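Local coordinates for protein 3-oxo-tetronate kinase (Cupriavidus necator, PDB 5DMH) that catalyses the ATP-dependent phosphorylation of 3-oxo-tetronate to 3-oxo-tetronate 4-phosphate in carbohydrate metabolism, at residues 416-421 and 436-441; 290-295 and 301-306; 91-96 and 125-130. One frame throughout, in Å; residues are numbered along the deposited sequence.

Contact 1. Residues 416-421 and 436-441. With ADP (adenosine-5'-diphosphate), chain C.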
ATOM      1  N   PRO A 416      -1.178   9.906  -8.409  1.00 18.07           N
ATOM      2  CA  PRO A 416       0.074   9.301  -7.934  1.00 16.48           C
ATOM      3  C   PRO A 416      -0.178   8.265  -6.839  1.00 16.83           C
ATOM      4  O   PRO A 416      -0.930   8.502  -5.877  1.00 18.91           O
ATOM      5  CB  PRO A 416       0.879  10.510  -7.432  1.00 20.57           C
ATOM      6  CG  PRO A 416       0.341  11.675  -8.254  1.00 24.38           C
ATOM      7  CD  PRO A 416      -1.143  11.374  -8.381  1.00 19.25           C
ATOM      8  N   GLY A 417       0.433   7.094  -7.012  1.00 16.61           N
ATOM      9  CA  GLY A 417       0.264   5.989  -6.102  1.00 15.29           C
ATOM     10  C   GLY A 417      -1.024   5.168  -6.252  1.00 19.34           C
ATOM     11  O   GLY A 417      -1.226   4.242  -5.481  1.00 18.10           O
ATOM     12  N   VAL A 418      -1.888   5.504  -7.218  1.00 15.66           N
ATOM     13  CA  VAL A 418      -3.186   4.835  -7.346  1.00 15.40           C
ATOM     14  C   VAL A 418      -3.549   4.479  -8.791  1.00 15.36           C
ATOM     15  O   VAL A 418      -4.033   5.321  -9.559  1.00 17.98           O
ATOM     16  CB  VAL A 418      -4.338   5.653  -6.749  1.00 18.05           C
ATOM     17  CG1 VAL A 418      -5.584   4.743  -6.552  1.00 18.70           C
ATOM     18  CG2 VAL A 418      -3.944   6.288  -5.431  1.00 17.24           C
ATOM     19  N   PRO A 419      -3.338   3.218  -9.172  1.00 15.08           N
ATOM     20  CA  PRO A 419      -3.751   2.772 -10.504  1.00 16.71           C
ATOM     21  C   PRO A 419      -5.179   2.246 -10.550  1.00 16.33           C
ATOM     22  O   PRO A 419      -5.689   1.828  -9.509  1.00 17.58           O
ATOM     23  CB  PRO A 419      -2.823   1.607 -10.763  1.00 17.11           C
ATOM     24  CG  PRO A 419      -2.629   1.013  -9.380  1.00 16.60           C
ATOM     25  CD  PRO A 419      -2.576   2.179  -8.454  1.00 17.21           C
ATOM     26  N   ALA A 420      -5.814   2.322 -11.715  1.00 20.08           N
ATOM     27  CA  ALA A 420      -7.002   1.494 -12.008  1.00 17.49           C
ATOM     28  C   ALA A 420      -6.528   0.042 -12.091  1.00 20.14           C
ATOM     29  O   ALA A 420      -5.397  -0.210 -12.504  1.00 20.99           O
ATOM     30  CB  ALA A 420      -7.643   1.909 -13.327  1.00 24.13           C
ATOM     31  N   THR A 421      -7.384  -0.900 -11.700  1.00 19.25           N
ATOM     32  CA  THR A 421      -7.060  -2.328 -11.760  1.00 17.14           C
ATOM     33  C   THR A 421      -8.301  -3.088 -12.201  1.00 24.04           C
ATOM     34  O   THR A 421      -9.419  -2.584 -12.089  1.00 22.12           O
ATOM     35  CB  THR A 421      -6.592  -2.900 -10.380  1.00 20.42           C
ATOM     36  OG1 THR A 421      -7.692  -2.969  -9.467  1.00 21.73           O
ATOM     37  CG2 THR A 421      -5.485  -2.055  -9.747  1.00 21.78           C
ATOM     38  N   GLY A 436      -5.016   5.936   1.936  1.00 13.60           N
ATOM     39  CA  GLY A 436      -5.747   7.005   2.568  1.00 11.73           C
ATOM     40  C   GLY A 436      -5.259   8.409   2.260  1.00 13.37           C
ATOM     41  O   GLY A 436      -6.063   9.327   2.056  1.00 15.14           O
ATOM     42  N   ASN A 437      -3.946   8.594   2.223  1.00 15.70           N
ATOM     43  CA  ASN A 437      -3.391   9.909   1.997  1.00 16.33           C
ATOM     44  C   ASN A 437      -3.336  10.349   0.517  1.00 14.67           C
ATOM     45  O   ASN A 437      -2.929  11.485   0.222  1.00 16.19           O
ATOM     46  CB  ASN A 437      -1.975   9.976   2.599  1.00 18.31           C
ATOM     47  CG  ASN A 437      -1.977   9.958   4.111  1.00 18.92           C
ATOM     48  OD1 ASN A 437      -2.801  10.595   4.762  1.00 22.13           O
ATOM     49  ND2 ASN A 437      -1.028   9.247   4.679  1.00 15.65           N
ATOM     50  N   PHE A 438      -3.713   9.477  -0.410  1.00 12.88           N
ATOM     51  CA  PHE A 438      -3.497   9.765  -1.823  1.00 14.89           C
ATOM     52  C   PHE A 438      -4.732  10.311  -2.526  1.00 14.19           C
ATOM     53  O   PHE A 438      -5.870  10.207  -2.009  1.00 16.33           O
ATOM     54  CB  PHE A 438      -3.013   8.523  -2.565  1.00 14.98           C
ATOM     55  CG  PHE A 438      -1.654   8.044  -2.145  1.00 17.73           C
ATOM     56  CD1 PHE A 438      -0.844   8.806  -1.294  1.00 19.05           C
ATOM     57  CD2 PHE A 438      -1.191   6.806  -2.586  1.00 18.22           C
ATOM     58  CE1 PHE A 438       0.418   8.326  -0.914  1.00 22.35           C
ATOM     59  CE2 PHE A 438       0.062   6.341  -2.209  1.00 18.09           C
ATOM     60  CZ  PHE A 438       0.854   7.093  -1.373  1.00 18.20           C
ATOM     61  N   GLY A 439      -4.492  10.885  -3.707  1.00 15.68           N
ATOM     62  CA  GLY A 439      -5.538  11.424  -4.545  1.00 18.37           C
ATOM     63  C   GLY A 439      -5.862  12.874  -4.217  1.00 14.68           C
ATOM     64  O   GLY A 439      -5.694  13.322  -3.083  1.00 16.17           O
ATOM     65  N   GLY A 440      -6.382  13.575  -5.210  1.00 18.82           N
ATOM     66  CA  GLY A 440      -6.849  14.936  -5.042  1.00 19.96           C
ATOM     67  C   GLY A 440      -8.276  14.974  -4.530  1.00 19.29           C
ATOM     68  O   GLY A 440      -8.902  13.915  -4.308  1.00 18.11           O
ATOM     69  N   PRO A 441      -8.810  16.186  -4.312  1.00 18.35           N
ATOM     70  CA  PRO A 441     -10.183  16.335  -3.809  1.00 17.38           C
ATOM     71  C   PRO A 441     -11.257  15.655  -4.632  1.00 18.94           C
ATOM     72  O   PRO A 441     -12.274  15.234  -4.070  1.00 18.63           O
ATOM     73  CB  PRO A 441     -10.408  17.852  -3.853  1.00 27.55           C
ATOM     74  CG  PRO A 441      -9.047  18.432  -3.785  1.00 32.69           C
ATOM     75  CD  PRO A 441      -8.123  17.484  -4.439  1.00 23.97           C
TER
HETATM   76  PB  ADP C 501      -5.463   4.718   5.652  1.00 15.16           P
HETATM   77  O1B ADP C 501      -5.171   4.263   4.226  1.00 14.52           O
HETATM   78  O2B ADP C 501      -5.916   6.168   5.688  1.00 15.66           O
HETATM   79  O3B ADP C 501      -4.351   4.388   6.637  1.00 16.15           O
HETATM   80  PA  ADP C 501      -7.050   2.447   6.597  1.00 15.91           P
HETATM   81  O1A ADP C 501      -8.322   1.960   6.024  1.00 17.02           O
HETATM   82  O2A ADP C 501      -5.776   1.688   6.446  1.00 14.95           O
HETATM   83  O3A ADP C 501      -6.849   3.981   6.089  1.00 12.58           O
HETATM   84  O5' ADP C 501      -7.172   2.631   8.186  1.00 16.92           O
HETATM   85  C5' ADP C 501      -8.206   3.408   8.776  1.00 15.23           C
HETATM   86  C4' ADP C 501      -8.699   2.695  10.031  1.00 16.66           C
HETATM   87  O4' ADP C 501      -9.462   3.596  10.817  1.00 17.38           O
HETATM   88  C3' ADP C 501      -9.610   1.522   9.694  1.00 18.61           C
HETATM   89  O3' ADP C 501      -9.427   0.439  10.626  1.00 16.92           O
HETATM   90  C2' ADP C 501     -10.969   2.128   9.842  1.00 17.46           C
HETATM   91  O2' ADP C 501     -11.989   1.161   9.981  1.00 18.03           O
HETATM   92  C1' ADP C 501     -10.744   3.021  11.038  1.00 14.30           C
HETATM   93  N9  ADP C 501     -11.781   4.046  11.102  1.00 19.02           N
HETATM   94  C8  ADP C 501     -12.301   4.750  10.067  1.00 21.63           C
HETATM   95  N7  ADP C 501     -13.262   5.583  10.492  1.00 19.87           N
HETATM   96  C5  ADP C 501     -13.358   5.400  11.830  1.00 16.97           C
HETATM   97  C6  ADP C 501     -14.201   5.954  12.889  1.00 19.38           C
HETATM   98  N6  ADP C 501     -15.098   6.901  12.547  1.00 16.08           N
HETATM   99  N1  ADP C 501     -13.997   5.527  14.151  1.00 18.33           N
HETATM  100  C2  ADP C 501     -13.069   4.597  14.458  1.00 20.13           C
HETATM  101  N3  ADP C 501     -12.262   4.015  13.541  1.00 18.13           N
HETATM  102  C4  ADP C 501     -12.386   4.380  12.229  1.00 18.79           C
HETATM  103  O   HOH W   1      -1.986  10.969  -4.894  1.00 19.65           O

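Contact 2. Residues 290-295 and 301-306. With ADP (adenosine-5'-diphosphate), chain C.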
ATOM      1  N   VAL A 290     -18.500   3.740  -3.914  1.00 17.92           N
ATOM      2  CA  VAL A 290     -17.316   4.247  -3.227  1.00 16.63           C
ATOM      3  C   VAL A 290     -17.466   3.872  -1.762  1.00 16.07           C
ATOM      4  O   VAL A 290     -18.511   4.116  -1.192  1.00 17.23           O
ATOM      5  CB  VAL A 290     -17.171   5.765  -3.351  1.00 14.58           C
ATOM      6  CG1 VAL A 290     -15.838   6.236  -2.813  1.00 15.60           C
ATOM      7  CG2 VAL A 290     -17.327   6.189  -4.806  1.00 22.00           C
ATOM      8  N   LEU A 291     -16.454   3.182  -1.233  1.00 13.50           N
ATOM      9  CA  LEU A 291     -16.422   2.689   0.138  1.00 14.37           C
ATOM     10  C   LEU A 291     -15.241   3.324   0.852  1.00 15.90           C
ATOM     11  O   LEU A 291     -14.064   3.026   0.531  1.00 17.66           O
ATOM     12  CB  LEU A 291     -16.304   1.172   0.137  1.00 16.55           C
ATOM     13  CG  LEU A 291     -17.387   0.409  -0.623  1.00 18.81           C
ATOM     14  CD1 LEU A 291     -17.095  -1.084  -0.643  1.00 20.04           C
ATOM     15  CD2 LEU A 291     -18.759   0.698  -0.005  1.00 16.23           C
ATOM     16  N   ALA A 292     -15.525   4.181   1.827  1.00 17.28           N
ATOM     17  CA  ALA A 292     -14.461   4.972   2.447  1.00 18.51           C
ATOM     18  C   ALA A 292     -14.314   4.667   3.927  1.00 16.00           C
ATOM     19  O   ALA A 292     -15.198   4.958   4.724  1.00 16.03           O
ATOM     20  CB  ALA A 292     -14.701   6.454   2.226  1.00 14.72           C
ATOM     21  N   GLY A 293     -13.194   4.040   4.273  1.00 14.77           N
ATOM     22  CA  GLY A 293     -12.864   3.729   5.642  1.00 14.60           C
ATOM     23  C   GLY A 293     -11.634   4.449   6.171  1.00 15.82           C
ATOM     24  O   GLY A 293     -11.343   4.360   7.350  1.00 20.09           O
ATOM     25  N   SER A 294     -10.912   5.154   5.304  1.00 14.94           N
ATOM     26  CA  SER A 294      -9.830   6.040   5.735  1.00 13.41           C
ATOM     27  C   SER A 294     -10.368   7.255   6.500  1.00 16.86           C
ATOM     28  O   SER A 294     -11.398   7.803   6.138  1.00 17.00           O
ATOM     29  CB  SER A 294      -9.050   6.498   4.500  1.00 12.61           C
ATOM     30  OG  SER A 294      -7.992   7.420   4.827  1.00 14.93           O
ATOM     31  N   ALA A 295      -9.645   7.684   7.523  1.00 18.99           N
ATOM     32  CA  ALA A 295      -9.941   8.909   8.263  1.00 20.15           C
ATOM     33  C   ALA A 295      -8.964  10.060   7.956  1.00 16.73           C
ATOM     34  O   ALA A 295      -8.867  11.020   8.726  1.00 17.24           O
ATOM     35  CB  ALA A 295      -9.904   8.626   9.745  1.00 20.41           C
ATOM     36  N   GLY A 301     -11.473  15.273   2.728  1.00 15.25           N
ATOM     37  CA  GLY A 301     -11.680  16.229   1.671  1.00 16.86           C
ATOM     38  C   GLY A 301     -12.403  15.643   0.473  1.00 17.46           C
ATOM     39  O   GLY A 301     -13.217  16.324  -0.167  1.00 16.40           O
ATOM     40  N   GLN A 302     -12.150  14.365   0.196  1.00 18.39           N
ATOM     41  CA  GLN A 302     -12.805  13.660  -0.923  1.00 17.02           C
ATOM     42  C   GLN A 302     -14.278  13.403  -0.655  1.00 16.77           C
ATOM     43  O   GLN A 302     -15.107  13.547  -1.548  1.00 15.54           O
ATOM     44  CB  GLN A 302     -12.061  12.351  -1.253  1.00 16.27           C
ATOM     45  CG  GLN A 302     -10.740  12.624  -1.975  1.00 14.65           C
ATOM     46  CD  GLN A 302      -9.621  11.650  -1.677  1.00 14.92           C
ATOM     47  OE1 GLN A 302      -9.749  10.722  -0.869  1.00 16.63           O
ATOM     48  NE2 GLN A 302      -8.465  11.910  -2.296  1.00 14.82           N
ATOM     49  N   VAL A 303     -14.589  13.063   0.589  1.00 15.54           N
ATOM     50  CA  VAL A 303     -15.970  12.886   1.039  1.00 16.23           C
ATOM     51  C   VAL A 303     -16.717  14.228   0.993  1.00 19.49           C
ATOM     52  O   VAL A 303     -17.849  14.328   0.501  1.00 17.36           O
ATOM     53  CB  VAL A 303     -15.968  12.297   2.464  1.00 15.87           C
ATOM     54  CG1 VAL A 303     -17.328  12.434   3.126  1.00 23.91           C
ATOM     55  CG2 VAL A 303     -15.477  10.830   2.452  1.00 16.64           C
ATOM     56  N   ALA A 304     -16.070  15.286   1.472  1.00 19.38           N
ATOM     57  CA  ALA A 304     -16.718  16.611   1.481  1.00 18.88           C
ATOM     58  C   ALA A 304     -17.042  17.074   0.060  1.00 19.79           C
ATOM     59  O   ALA A 304     -18.087  17.676  -0.201  1.00 23.33           O
ATOM     60  CB  ALA A 304     -15.840  17.594   2.177  1.00 20.91           C
ATOM     61  N   ARG A 305     -16.125  16.815  -0.863  1.00 18.74           N
ATOM     62  CA  ARG A 305     -16.335  17.202  -2.253  1.00 25.12           C
ATOM     63  C   ARG A 305     -17.554  16.460  -2.821  1.00 20.39           C
ATOM     64  O   ARG A 305     -18.414  17.052  -3.460  1.00 24.21           O
ATOM     65  CB  ARG A 305     -15.086  16.879  -3.057  1.00 19.94           C
ATOM     66  CG  ARG A 305     -15.176  17.194  -4.522  1.00 21.26           C
ATOM     67  CD  ARG A 305     -15.582  18.628  -4.777  1.00 29.56           C
ATOM     68  NE  ARG A 305     -15.428  18.963  -6.186  1.00 46.48           N
ATOM     69  CZ  ARG A 305     -16.072  19.945  -6.814  1.00 52.52           C
ATOM     70  NH1 ARG A 305     -16.937  20.725  -6.171  1.00 48.47           N
ATOM     71  NH2 ARG A 305     -15.847  20.141  -8.103  1.00 56.56           N
ATOM     72  N   TRP A 306     -17.609  15.157  -2.578  1.00 17.06           N
ATOM     73  CA  TRP A 306     -18.744  14.334  -3.004  1.00 18.60           C
ATOM     74  C   TRP A 306     -20.055  14.933  -2.516  1.00 21.39           C
ATOM     75  O   TRP A 306     -20.991  15.089  -3.298  1.00 18.84           O
ATOM     76  CB  TRP A 306     -18.541  12.904  -2.477  1.00 18.54           C
ATOM     77  CG  TRP A 306     -19.561  11.895  -2.913  1.00 20.44           C
ATOM     78  CD1 TRP A 306     -20.744  11.620  -2.303  1.00 22.73           C
ATOM     79  CD2 TRP A 306     -19.468  10.990  -4.038  1.00 18.57           C
ATOM     80  NE1 TRP A 306     -21.398  10.613  -2.972  1.00 22.53           N
ATOM     81  CE2 TRP A 306     -20.630  10.197  -4.029  1.00 17.23           C
ATOM     82  CE3 TRP A 306     -18.508  10.769  -5.037  1.00 19.07           C
ATOM     83  CZ2 TRP A 306     -20.879   9.227  -4.999  1.00 22.00           C
ATOM     84  CZ3 TRP A 306     -18.759   9.812  -6.002  1.00 21.69           C
ATOM     85  CH2 TRP A 306     -19.925   9.034  -5.960  1.00 19.10           C
TER
HETATM   86  PB  ADP C 501      -5.463   4.718   5.652  1.00 15.16           P
HETATM   87  O1B ADP C 501      -5.171   4.263   4.226  1.00 14.52           O
HETATM   88  O2B ADP C 501      -5.916   6.168   5.688  1.00 15.66           O
HETATM   89  O3B ADP C 501      -4.351   4.388   6.637  1.00 16.15           O
HETATM   90  PA  ADP C 501      -7.050   2.447   6.597  1.00 15.91           P
HETATM   91  O1A ADP C 501      -8.322   1.960   6.024  1.00 17.02           O
HETATM   92  O2A ADP C 501      -5.776   1.688   6.446  1.00 14.95           O
HETATM   93  O3A ADP C 501      -6.849   3.981   6.089  1.00 12.58           O
HETATM   94  O5' ADP C 501      -7.172   2.631   8.186  1.00 16.92           O
HETATM   95  C5' ADP C 501      -8.206   3.408   8.776  1.00 15.23           C
HETATM   96  C4' ADP C 501      -8.699   2.695  10.031  1.00 16.66           C
HETATM   97  O4' ADP C 501      -9.462   3.596  10.817  1.00 17.38           O
HETATM   98  C3' ADP C 501      -9.610   1.522   9.694  1.00 18.61           C
HETATM   99  O3' ADP C 501      -9.427   0.439  10.626  1.00 16.92           O
HETATM  100  C2' ADP C 501     -10.969   2.128   9.842  1.00 17.46           C
HETATM  101  O2' ADP C 501     -11.989   1.161   9.981  1.00 18.03           O
HETATM  102  C1' ADP C 501     -10.744   3.021  11.038  1.00 14.30           C
HETATM  103  N9  ADP C 501     -11.781   4.046  11.102  1.00 19.02           N
HETATM  104  C8  ADP C 501     -12.301   4.750  10.067  1.00 21.63           C
HETATM  105  N7  ADP C 501     -13.262   5.583  10.492  1.00 19.87           N
HETATM  106  C5  ADP C 501     -13.358   5.400  11.830  1.00 16.97           C
HETATM  107  C6  ADP C 501     -14.201   5.954  12.889  1.00 19.38           C
HETATM  108  N6  ADP C 501     -15.098   6.901  12.547  1.00 16.08           N
HETATM  109  N1  ADP C 501     -13.997   5.527  14.151  1.00 18.33           N
HETATM  110  C2  ADP C 501     -13.069   4.597  14.458  1.00 20.13           C
HETATM  111  N3  ADP C 501     -12.262   4.015  13.541  1.00 18.13           N
HETATM  112  C4  ADP C 501     -12.386   4.380  12.229  1.00 18.79           C

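Contact 3. Residues 91-96 and 125-130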
ATOM      1  N   VAL A  91       4.124 -11.545  15.052  1.00 19.99           N
ATOM      2  CA  VAL A  91       4.367 -12.961  14.757  1.00 22.70           C
ATOM      3  C   VAL A  91       3.574 -13.419  13.531  1.00 16.20           C
ATOM      4  O   VAL A  91       4.059 -14.215  12.731  1.00 19.07           O
ATOM      5  CB  VAL A  91       4.072 -13.867  15.977  1.00 24.12           C
ATOM      6  CG1 VAL A  91       2.592 -13.889  16.311  1.00 27.59           C
ATOM      7  CG2 VAL A  91       4.592 -15.268  15.729  1.00 23.96           C
ATOM      8  N   GLU A  92       2.368 -12.890  13.372  1.00 19.38           N
ATOM      9  CA  GLU A  92       1.527 -13.253  12.236  1.00 17.33           C
ATOM     10  C   GLU A  92       1.978 -12.571  10.948  1.00 19.57           C
ATOM     11  O   GLU A  92       1.956 -13.173   9.876  1.00 18.23           O
ATOM     12  CB  GLU A  92       0.058 -12.930  12.511  1.00 18.16           C
ATOM     13  CG  GLU A  92      -0.582 -13.738  13.615  1.00 24.59           C
ATOM     14  CD  GLU A  92      -2.032 -13.316  13.861  1.00 33.35           C
ATOM     15  OE1 GLU A  92      -2.757 -13.094  12.872  1.00 34.34           O
ATOM     16  OE2 GLU A  92      -2.426 -13.178  15.044  1.00 30.61           O
ATOM     17  N   ALA A  93       2.389 -11.314  11.057  1.00 16.08           N
ATOM     18  CA  ALA A  93       2.948 -10.596   9.929  1.00 14.70           C
ATOM     19  C   ALA A  93       4.194 -11.295   9.415  1.00 16.25           C
ATOM     20  O   ALA A  93       4.373 -11.434   8.195  1.00 15.44           O
ATOM     21  CB  ALA A  93       3.263  -9.150  10.306  1.00 16.03           C
ATOM     22  N   VAL A  94       5.063 -11.699  10.333  1.00 18.54           N
ATOM     23  CA  VAL A  94       6.272 -12.424   9.946  1.00 15.70           C
ATOM     24  C   VAL A  94       5.892 -13.735   9.264  1.00 16.85           C
ATOM     25  O   VAL A  94       6.414 -14.079   8.202  1.00 18.00           O
ATOM     26  CB  VAL A  94       7.201 -12.662  11.154  1.00 17.73           C
ATOM     27  CG1 VAL A  94       8.307 -13.671  10.789  1.00 18.59           C
ATOM     28  CG2 VAL A  94       7.793 -11.310  11.646  1.00 17.40           C
ATOM     29  N   ALA A  95       4.958 -14.463   9.852  1.00 15.69           N
ATOM     30  CA  ALA A  95       4.620 -15.782   9.308  1.00 18.14           C
ATOM     31  C   ALA A  95       4.048 -15.644   7.896  1.00 17.01           C
ATOM     32  O   ALA A  95       4.450 -16.356   6.979  1.00 17.15           O
ATOM     33  CB  ALA A  95       3.658 -16.497  10.207  1.00 18.52           C
ATOM     34  N   GLN A  96       3.107 -14.716   7.719  1.00 18.54           N
ATOM     35  CA  GLN A  96       2.576 -14.454   6.396  1.00 15.34           C
ATOM     36  C   GLN A  96       3.628 -13.984   5.406  1.00 15.01           C
ATOM     37  O   GLN A  96       3.565 -14.336   4.221  1.00 16.48           O
ATOM     38  CB  GLN A  96       1.443 -13.417   6.451  1.00 16.65           C
ATOM     39  CG  GLN A  96       0.257 -13.829   7.279  1.00 18.95           C
ATOM     40  CD  GLN A  96      -0.863 -12.824   7.150  1.00 23.86           C
ATOM     41  OE1 GLN A  96      -0.850 -11.990   6.249  1.00 19.89           O
ATOM     42  NE2 GLN A  96      -1.828 -12.890   8.051  1.00 22.86           N
ATOM     43  N   ALA A 125       5.769  -2.020  18.273  1.00 16.59           N
ATOM     44  CA  ALA A 125       5.599  -3.474  18.253  1.00 19.88           C
ATOM     45  C   ALA A 125       5.777  -4.058  16.844  1.00 19.62           C
ATOM     46  O   ALA A 125       5.916  -5.259  16.687  1.00 21.56           O
ATOM     47  CB  ALA A 125       4.257  -3.871  18.824  1.00 19.49           C
ATOM     48  N   GLY A 126       5.795  -3.218  15.825  1.00 13.84           N
ATOM     49  CA  GLY A 126       5.974  -3.685  14.459  1.00 13.33           C
ATOM     50  C   GLY A 126       5.050  -3.003  13.482  1.00 14.69           C
ATOM     51  O   GLY A 126       4.329  -2.081  13.872  1.00 16.99           O
ATOM     52  N   ASN A 127       5.061  -3.407  12.219  1.00 14.66           N
ATOM     53  CA  ASN A 127       5.641  -4.658  11.757  1.00 19.10           C
ATOM     54  C   ASN A 127       6.793  -4.503  10.760  1.00 18.65           C
ATOM     55  O   ASN A 127       7.277  -5.496  10.231  1.00 16.24           O
ATOM     56  CB  ASN A 127       4.510  -5.479  11.129  1.00 17.85           C
ATOM     57  CG  ASN A 127       3.476  -5.909  12.162  1.00 15.78           C
ATOM     58  OD1 ASN A 127       3.810  -6.104  13.329  1.00 18.17           O
ATOM     59  ND2 ASN A 127       2.217  -6.068  11.736  1.00 15.71           N
ATOM     60  N   ILE A 128       7.229  -3.267  10.504  1.00 19.12           N
ATOM     61  CA  ILE A 128       8.279  -3.039   9.515  1.00 15.15           C
ATOM     62  C   ILE A 128       9.592  -3.702   9.945  1.00 12.15           C
ATOM     63  O   ILE A 128      10.215  -4.458   9.175  1.00 14.02           O
ATOM     64  CB  ILE A 128       8.486  -1.522   9.225  1.00 14.27           C
ATOM     65  CG1 ILE A 128       7.188  -0.922   8.662  1.00 18.19           C
ATOM     66  CG2 ILE A 128       9.696  -1.319   8.298  1.00 14.78           C
ATOM     67  CD1 ILE A 128       7.210   0.578   8.527  1.00 20.25           C
ATOM     68  N   GLY A 129      10.001  -3.447  11.184  1.00 14.17           N
ATOM     69  CA  GLY A 129      11.197  -4.068  11.722  1.00 17.88           C
ATOM     70  C   GLY A 129      11.151  -5.595  11.769  1.00 13.52           C
ATOM     71  O   GLY A 129      12.066  -6.259  11.278  1.00 15.00           O
ATOM     72  N   PRO A 130      10.112  -6.160  12.396  1.00 15.17           N
ATOM     73  CA  PRO A 130      10.092  -7.625  12.519  1.00 15.22           C
ATOM     74  C   PRO A 130      10.051  -8.327  11.170  1.00 14.37           C
ATOM     75  O   PRO A 130      10.793  -9.308  10.986  1.00 16.11           O
ATOM     76  CB  PRO A 130       8.815  -7.888  13.315  1.00 20.64           C
ATOM     77  CG  PRO A 130       8.688  -6.681  14.187  1.00 20.92           C
ATOM     78  CD  PRO A 130       9.167  -5.534  13.335  1.00 16.80           C
TER

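Contact 1. Residues 416-421 and 436-441
The carbonyl oxygen of Pro416 is held by two polar groups, Asn153 ND2 and a water, and also packs 3.7 Å from Phe438 CD2. The water donates to Pro416 O over 2.9 Å while accepting from Gly439 N at 2.8 Å. This water bridge is the polar tie between the two backbones; the rest of the contact is made by the Phe438 ring. Its CG stands anti to the carbonyl carbon (chi1 -66°), which swings the ring toward Pro416-Val418, where the loop enters strand 418-423. There Gly417 O and Val418 CG2 meet the ring edge close to its plane, and Val418 CG2 also packs 3.8 Å from Phe438 CB. Gly417, with a positive phi of 79°, presents bare backbone, its CA 3.9 Å from Phe438 CE2.

Two residues before the phenylalanine, Gly436 N donates to ADP O1B at 2.8 Å along a bent path (N-H...O 137°). The loop that carries the buried ring thus also holds the beta-phosphate, as part of the nucleotide pocket of the nucleotide-binding C-terminal domain. Strand 418-423 runs antiparallel between 407-415 and 430-434. Val418 also touches Phe443 of helix 443-451, while Phe438 reaches across to Asp46 of helix 41-53, in the sugar-binding domain.

Contact 2. Residues 290-295 and 301-306
Val290 and Trp306 make the closer half of this contact, and their side chains run past one another in opposite directions. Val290 CG2, the branch anti to the carbonyl carbon, touches the far end of the indole, 4.0 Å from Trp306 CH2 and 4.1 Å from Trp306 CZ3. The indole reaches the strand because Trp306 CG lies anti to the backbone N (chi1 -175°), carrying the six-membered ring toward Val290. Its polar end is turned to a different partner, with NE1 hydrogen-bonded to Pro312 O, a bond that should help fix the ring.

One helical turn earlier the packing is thinner: Ala292 CB and Val303 CG2 approach only to 4.5 Å. Residues of the helix that do not meet the strand, Gly301, Ala304 and Arg305, are partly exposed, and Arg305 NE forms a salt bridge with Asp442 OD1.

Where the strand ends, the chain turns into the ADP site. Ser294 OG donates to ADP O2B at 2.6 Å and is also bonded to Ser296 N and Thr299 OG1, which place the hydroxyl for the beta-phosphate. Gly293 O comes within 2.9 Å of ADP C8, so the same loop borders the adenine.

Strand 288-292 runs parallel between 343-345, whose Tyr345 touches both Ala292 and Val303, and 387-391 in the nucleotide-binding domain. Helix 297-308 covers one of its faces together with helix 443-451, whose Phe444 and Leu448 touch Val290; Leu291 meets helix 362-382 through Val376 and Ala377.

Contact 3. Residues 91-96 and 125-130
In the sugar-binding N-terminal domain, the first turns of helix 90-106 pack against the start of helix 128-139, and the contact rests on two pairs, Ala93 with Asn127 and Val94 with Pro130. The methyl of Ala93 stands over a flat face of the Asn127 amide, with Ala93 CB 3.6 Å from ND2 and 3.7 Å from CG of Asn127, and the CB atoms of the two residues 4.0 Å apart. Asn127 CG is anti to the carbonyl carbon (chi1 -66°), which sends the amide across to helix 90-106.

Asn127 occupies the N-cap position of helix 128-139, yet its side chain makes no capping bond. Instead its ND2 is hydrogen-bonded to the carbonyl oxygens of Ser85 and Ile88. These two bonds hold the amide in place beneath the alanine methyl and tie the start of one helix to the loop that leads into the other. A cis peptide bond joins Gly126 to Asn127, and Gly126 itself takes a positive phi (137°), in a backbone shape where a CB atom would run into the preceding carbonyl oxygen.

One residue along, Val94 CG2 reaches the backbone and ring of Pro130, lying 3.7 Å from its carbonyl O and 3.9 Å from its CB. Val94 and Pro130 are partly exposed, whereas Ala93 and Asn127 are buried.

The two helices follow strands 78-82 and 111-115, which flank strand 34-38 in a parallel arrangement. Their contact continues through Ala93 on Val131 and Val94 on Ala134, and Ala90 touches both Asn127 and Pro130.

How the contacts relate
From the N terminus, contact 3 comes first, closing a loop that takes in the rest of helix 90-106 and strand 111-115 within the sugar-binding domain. Contact 2 follows in the nucleotide-binding domain across only five residues, four of them already in helix 297-308, which packs back on strand 288-292. Contact 1 closes last, around strand 430-434 and the end of 418-423. All three are in series; none nests or crosses. Contacts 1 and 2 adjoin, since Gln302 NE2 bonds Phe438 O and Gly440 O, and both hold the ADP beta-phosphate. Contact 3 stands apart, its centre 26 Å from that of contact 1 and 30 Å from that of contact 2.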